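Local coordinates for protein Pgp2 (Campylobacter jejuni subsp. jejuni, PDB 6XJ6) that probably trims cell-wall peptidoglycan as an LD-carboxypeptidase of the YkuD family and, through peptidoglycan binding by an accessory NTF2 domain, directs the helical shape of the cell, at residues 40-45 and 49-54; 181-186 and 197-202. All coordinates share one frame; numbering follows the deposited sequence.

Contact 1: 40-45 and 49-54; sequences RVYSYE and IRKDFE
R40 runs alongside E54 at one end of this antiparallel pair, both side chains pointing the same way. Followed outward, CB of R40 sits near the carbonyl O of F53, CG packs on CG of E54, CD touches K51 CD, and NE donates to E54 OE1 at 2.7 Å (N-H...O angle 151°). The oxygen lies close to the guanidinium plane and is met on its anti side; NH2 of R40 adds a weak bond to it. K51, bent at chi3 (72°), brings NZ to the same E54 OE1 at 2.8 Å from the opposite face of the carboxylate, so R40, K51 and E54 form a salt-bridge network centred on one oxygen. Beside them the Y42 ring leans on K51 CB and, through CD1, on I49 CG2 at 3.4 Å.

The backbones pair regularly at S43 and R50, whose N and O atoms bond in both directions. A classic bulge follows: D52 and F53 both face V41, with D52 N donating to V41 O at 2.8 Å and F53 N only weakly. On the V41 and S43 face, a water accepts from R50 NE at 2.6 Å and donates to D52 OD2; in the S43 conformer described it also meets S43 OG.

Strand 48-56 is the outermost strand of a five-stranded mixed sheet and 38-45 the next, bonded on its other side to 27-33. Helix 141-151 covers V41 and F53, F147 meeting the F53 ring edge-to-face, while Y42 and Y44 lie on the other face near L20 and Y23.

Contact 2: 181-186 and 197-202; sequences FTWKLA and SFYDEQ
W183 and F198 meet obliquely, their ring planes 79° apart, with the tryptophan's CB rather than its indole lying over the phenyl face. That CB stands 4.0 Å from the centroid of the F198 ring, a CH-pi contact; S197 OG lies over the opposite face. T182, one residue earlier on the helix, reaches the edge of the same ring, CG2 to F198 CZ at 3.7 Å. With CG of W183 anti to the backbone N (chi1 167°), the indole passes F198 and brings its NE1 edge to Y199.

There W183 and Y199 cross at about a right angle as side chains, and NE1 of W183 donates to Y199 OH at 3.0 Å. The hydroxyl sits at the indole edge, only 11° out of its plane. This bond gives the buried indole N-H a partner, and E286 OE1 is a second partner of the hydroxyl, fixing the tyrosine's outer end.

I283 of strand 281-283 touches both W183 and Y199, and F204 meets the Y199 ring edge-to-face. W183, F198 and Y199 form an aromatic cluster joining helix 170-188 to the loop after helix 192-196, within the NTF2-like domain, whose fold sets helices against a curved antiparallel sheet.

How the contacts relate
The two contacts lie in different domains of one chain: contact 1 in the L,D-transpeptidase catalytic domain, contact 2 in the NTF2-like domain. They sit on opposite sides of the chain's centre, their own centres about 34 Å apart and their nearest atoms about 14 Å apart, so neither touches the other. Along the sequence, the hairpin 40-54 is complete before 181-202 begins. Both are away from the predicted catalytic pair, H119 and C136, although contact 1 shares its domain with them. Peptidoglycan binds a pocket on the NTF2-like domain, the domain of contact 2.

Contact 1: 40-45 and 49-54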
# COMPACT_ATOMS: atom_id res chain seq x y z
N ARG A 40 -6.89 14.87 2.55
CA ARG A 40 -7.37 15.20 1.22
C ARG A 40 -7.72 13.90 0.50
O ARG A 40 -7.12 12.86 0.77
CB ARG A 40 -6.31 15.97 0.42
CG ARG A 40 -6.08 17.38 0.92
CD ARG A 40 -4.79 18.01 0.42
NE ARG A 40 -4.76 19.42 0.79
CZ ARG A 40 -3.65 20.16 0.90
NH1 ARG A 40 -2.46 19.63 0.66
NH2 ARG A 40 -3.75 21.43 1.25
N VAL A 41 -8.71 13.96 -0.38
CA VAL A 41 -9.02 12.85 -1.27
C VAL A 41 -8.71 13.28 -2.69
O VAL A 41 -9.22 14.31 -3.16
CB VAL A 41 -10.47 12.36 -1.14
CG1 VAL A 41 -10.67 11.14 -2.02
CG2 VAL A 41 -10.81 12.03 0.30
N TYR A 42 -7.89 12.49 -3.36
CA TYR A 42 -7.52 12.75 -4.74
C TYR A 42 -8.04 11.64 -5.62
O TYR A 42 -7.94 10.46 -5.28
CB TYR A 42 -6.01 12.78 -4.89
CG TYR A 42 -5.35 13.96 -4.23
CD1 TYR A 42 -5.24 15.18 -4.89
CD2 TYR A 42 -4.81 13.84 -2.96
CE1 TYR A 42 -4.62 16.25 -4.28
CE2 TYR A 42 -4.20 14.91 -2.35
CZ TYR A 42 -4.10 16.11 -3.02
OH TYR A 42 -3.48 17.18 -2.41
N SER A 43 -8.63 12.01 -6.76
CA SER A 43 -8.96 11.06 -7.80
C SER A 43 -7.81 10.99 -8.79
O SER A 43 -7.19 12.00 -9.11
CB SER A 43 -10.24 11.48 -8.53
OG SER A 43 -10.07 12.73 -9.16
N TYR A 44 -7.51 9.77 -9.25
CA TYR A 44 -6.50 9.53 -10.26
C TYR A 44 -7.21 8.95 -11.47
O TYR A 44 -7.89 7.92 -11.35
CB TYR A 44 -5.47 8.53 -9.74
CG TYR A 44 -4.42 8.09 -10.74
CD1 TYR A 44 -4.70 7.09 -11.67
CD2 TYR A 44 -3.15 8.64 -10.74
CE1 TYR A 44 -3.73 6.67 -12.58
CE2 TYR A 44 -2.18 8.22 -11.63
CZ TYR A 44 -2.48 7.24 -12.54
OH TYR A 44 -1.51 6.83 -13.43
N GLU A 45 -7.06 9.61 -12.62
CA GLU A 45 -7.63 9.14 -13.88
C GLU A 45 -6.54 9.26 -14.95
O GLU A 45 -6.24 10.36 -15.40
CB GLU A 45 -8.85 9.96 -14.26
CG GLU A 45 -9.97 9.90 -13.24
CD GLU A 45 -11.17 10.73 -13.64
OE1 GLU A 45 -11.19 11.25 -14.79
OE2 GLU A 45 -12.10 10.87 -12.81
N ILE A 49 -4.57 14.02 -11.75
CA ILE A 49 -4.97 14.06 -10.35
C ILE A 49 -5.92 15.23 -10.15
O ILE A 49 -5.68 16.32 -10.67
CB ILE A 49 -3.73 14.20 -9.44
CG1 ILE A 49 -2.93 12.89 -9.43
CG2 ILE A 49 -4.12 14.63 -8.02
CD1 ILE A 49 -3.56 11.77 -8.61
N ARG A 50 -6.97 15.01 -9.37
CA ARG A 50 -7.92 16.05 -9.03
C ARG A 50 -8.24 15.95 -7.55
O ARG A 50 -8.53 14.85 -7.05
CB ARG A 50 -9.21 15.91 -9.85
CG ARG A 50 -10.15 17.09 -9.74
CD ARG A 50 -11.31 16.96 -10.72
NE ARG A 50 -12.47 16.30 -10.12
CZ ARG A 50 -13.70 16.82 -10.04
NH1 ARG A 50 -13.97 18.02 -10.54
NH2 ARG A 50 -14.67 16.13 -9.47
N LYS A 51 -8.18 17.07 -6.84
CA LYS A 51 -8.54 17.10 -5.43
C LYS A 51 -10.06 17.19 -5.30
O LYS A 51 -10.67 18.18 -5.73
CB LYS A 51 -7.87 18.27 -4.71
CG LYS A 51 -8.04 18.23 -3.20
CD LYS A 51 -7.13 19.21 -2.48
CE LYS A 51 -7.56 20.65 -2.68
NZ LYS A 51 -6.64 21.59 -1.99
N ASP A 52 -10.66 16.16 -4.70
CA ASP A 52 -12.11 16.06 -4.57
C ASP A 52 -12.61 16.36 -3.17
O ASP A 52 -13.81 16.58 -3.00
CB ASP A 52 -12.58 14.65 -4.95
CG ASP A 52 -12.48 14.39 -6.43
OD1 ASP A 52 -12.43 15.37 -7.20
OD2 ASP A 52 -12.47 13.20 -6.82
N PHE A 53 -11.74 16.36 -2.17
CA PHE A 53 -12.14 16.59 -0.79
C PHE A 53 -10.94 17.08 -0.01
O PHE A 53 -9.80 16.67 -0.27
CB PHE A 53 -12.71 15.32 -0.15
CG PHE A 53 -13.07 15.48 1.31
CD1 PHE A 53 -14.34 15.86 1.68
CD2 PHE A 53 -12.13 15.26 2.30
CE1 PHE A 53 -14.68 16.03 3.00
CE2 PHE A 53 -12.46 15.43 3.64
CZ PHE A 53 -13.73 15.81 3.99
N GLU A 54 -11.20 17.94 0.96
CA GLU A 54 -10.16 18.40 1.86
C GLU A 54 -10.78 18.81 3.19
O GLU A 54 -11.82 19.48 3.21
CB GLU A 54 -9.41 19.58 1.25
CG GLU A 54 -8.40 20.23 2.18
CD GLU A 54 -7.73 21.40 1.51
OE1 GLU A 54 -6.77 21.17 0.74
OE2 GLU A 54 -8.20 22.55 1.70
O HOH W 1 -12.85 13.70 -9.85

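Contact 2: 181-186 and 197-202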
# COMPACT_ATOMS: atom_id res chain seq x y z
N PHE A 181 9.28 -7.09 -13.71
CA PHE A 181 9.20 -8.03 -14.82
C PHE A 181 10.47 -8.87 -14.95
O PHE A 181 10.42 -9.98 -15.49
CB PHE A 181 8.82 -7.29 -16.11
CG PHE A 181 7.37 -6.99 -16.18
CD1 PHE A 181 6.48 -7.94 -16.66
CD2 PHE A 181 6.87 -5.80 -15.69
CE1 PHE A 181 5.12 -7.69 -16.68
CE2 PHE A 181 5.51 -5.55 -15.71
CZ PHE A 181 4.64 -6.49 -16.21
N THR A 182 11.61 -8.36 -14.46
CA THR A 182 12.82 -9.16 -14.42
C THR A 182 12.70 -10.26 -13.37
O THR A 182 13.10 -11.41 -13.61
CB THR A 182 14.02 -8.26 -14.10
OG1 THR A 182 14.12 -7.23 -15.11
CG2 THR A 182 15.32 -9.05 -14.06
N TRP A 183 12.13 -9.92 -12.22
CA TRP A 183 11.83 -10.91 -11.19
C TRP A 183 10.83 -11.94 -11.70
O TRP A 183 11.01 -13.15 -11.48
CB TRP A 183 11.30 -10.15 -9.97
CG TRP A 183 10.63 -10.93 -8.86
CD1 TRP A 183 11.24 -11.64 -7.87
CD2 TRP A 183 9.23 -10.99 -8.60
NE1 TRP A 183 10.30 -12.17 -7.02
CE2 TRP A 183 9.05 -11.77 -7.45
CE3 TRP A 183 8.11 -10.45 -9.23
CZ2 TRP A 183 7.79 -12.04 -6.91
CZ3 TRP A 183 6.86 -10.72 -8.71
CH2 TRP A 183 6.71 -11.51 -7.56
N LYS A 184 9.79 -11.49 -12.41
CA LYS A 184 8.83 -12.41 -13.01
C LYS A 184 9.51 -13.39 -13.96
O LYS A 184 9.23 -14.60 -13.94
CB LYS A 184 7.77 -11.60 -13.77
CG LYS A 184 6.71 -12.43 -14.48
CD LYS A 184 5.76 -11.52 -15.25
CE LYS A 184 4.76 -12.29 -16.07
NZ LYS A 184 5.40 -13.04 -17.19
N LEU A 185 10.41 -12.89 -14.81
CA LEU A 185 11.09 -13.77 -15.75
C LEU A 185 11.96 -14.79 -15.03
O LEU A 185 12.04 -15.95 -15.44
CB LEU A 185 11.95 -12.94 -16.72
CG LEU A 185 12.70 -13.74 -17.78
CD1 LEU A 185 11.72 -14.46 -18.70
CD2 LEU A 185 13.62 -12.85 -18.59
N ALA A 186 12.62 -14.36 -13.95
CA ALA A 186 13.45 -15.29 -13.18
C ALA A 186 12.60 -16.42 -12.60
O ALA A 186 13.00 -17.59 -12.65
CB ALA A 186 14.17 -14.53 -12.07
N SER A 197 17.95 -12.41 -5.91
CA SER A 197 18.57 -11.09 -5.85
C SER A 197 17.57 -9.98 -5.56
O SER A 197 17.98 -8.86 -5.23
CB SER A 197 19.30 -10.79 -7.16
OG SER A 197 18.39 -10.46 -8.20
N PHE A 198 16.27 -10.24 -5.68
CA PHE A 198 15.25 -9.23 -5.45
C PHE A 198 14.70 -9.26 -4.04
O PHE A 198 13.72 -8.56 -3.75
CB PHE A 198 14.12 -9.36 -6.47
CG PHE A 198 14.54 -9.01 -7.86
CD1 PHE A 198 14.79 -9.99 -8.80
CD2 PHE A 198 14.70 -7.68 -8.23
CE1 PHE A 198 15.17 -9.67 -10.07
CE2 PHE A 198 15.09 -7.35 -9.51
CZ PHE A 198 15.34 -8.34 -10.43
N TYR A 199 15.30 -10.04 -3.14
CA TYR A 199 14.89 -10.09 -1.75
C TYR A 199 15.99 -9.51 -0.88
O TYR A 199 17.18 -9.69 -1.16
CB TYR A 199 14.56 -11.53 -1.33
CG TYR A 199 13.35 -12.04 -2.09
CD1 TYR A 199 12.07 -11.94 -1.55
CD2 TYR A 199 13.48 -12.59 -3.35
CE1 TYR A 199 10.96 -12.38 -2.25
CE2 TYR A 199 12.38 -13.03 -4.06
CZ TYR A 199 11.13 -12.93 -3.52
OH TYR A 199 10.03 -13.36 -4.23
N ASP A 200 15.59 -8.78 0.16
CA ASP A 200 16.54 -8.14 1.06
C ASP A 200 17.02 -9.17 2.06
O ASP A 200 16.27 -9.59 2.95
CB ASP A 200 15.92 -6.94 1.77
CG ASP A 200 16.91 -6.24 2.68
OD1 ASP A 200 17.24 -6.82 3.74
OD2 ASP A 200 17.38 -5.15 2.33
N GLU A 201 18.29 -9.57 1.94
CA GLU A 201 18.83 -10.64 2.76
C GLU A 201 18.70 -10.34 4.25
O GLU A 201 18.69 -11.27 5.06
CB GLU A 201 20.30 -10.84 2.40
CG GLU A 201 20.95 -12.04 3.07
CD GLU A 201 22.33 -12.33 2.52
OE1 GLU A 201 23.22 -12.69 3.31
OE2 GLU A 201 22.52 -12.19 1.29
N GLN A 202 18.59 -9.07 4.63
CA GLN A 202 18.54 -8.70 6.03
C GLN A 202 17.14 -8.40 6.54
O GLN A 202 16.85 -8.67 7.71
CB GLN A 202 19.43 -7.48 6.29
CG GLN A 202 20.72 -7.48 5.48
CD GLN A 202 21.88 -6.81 6.20
OE1 GLN A 202 21.73 -6.27 7.30
NE2 GLN A 202 23.06 -6.85 5.58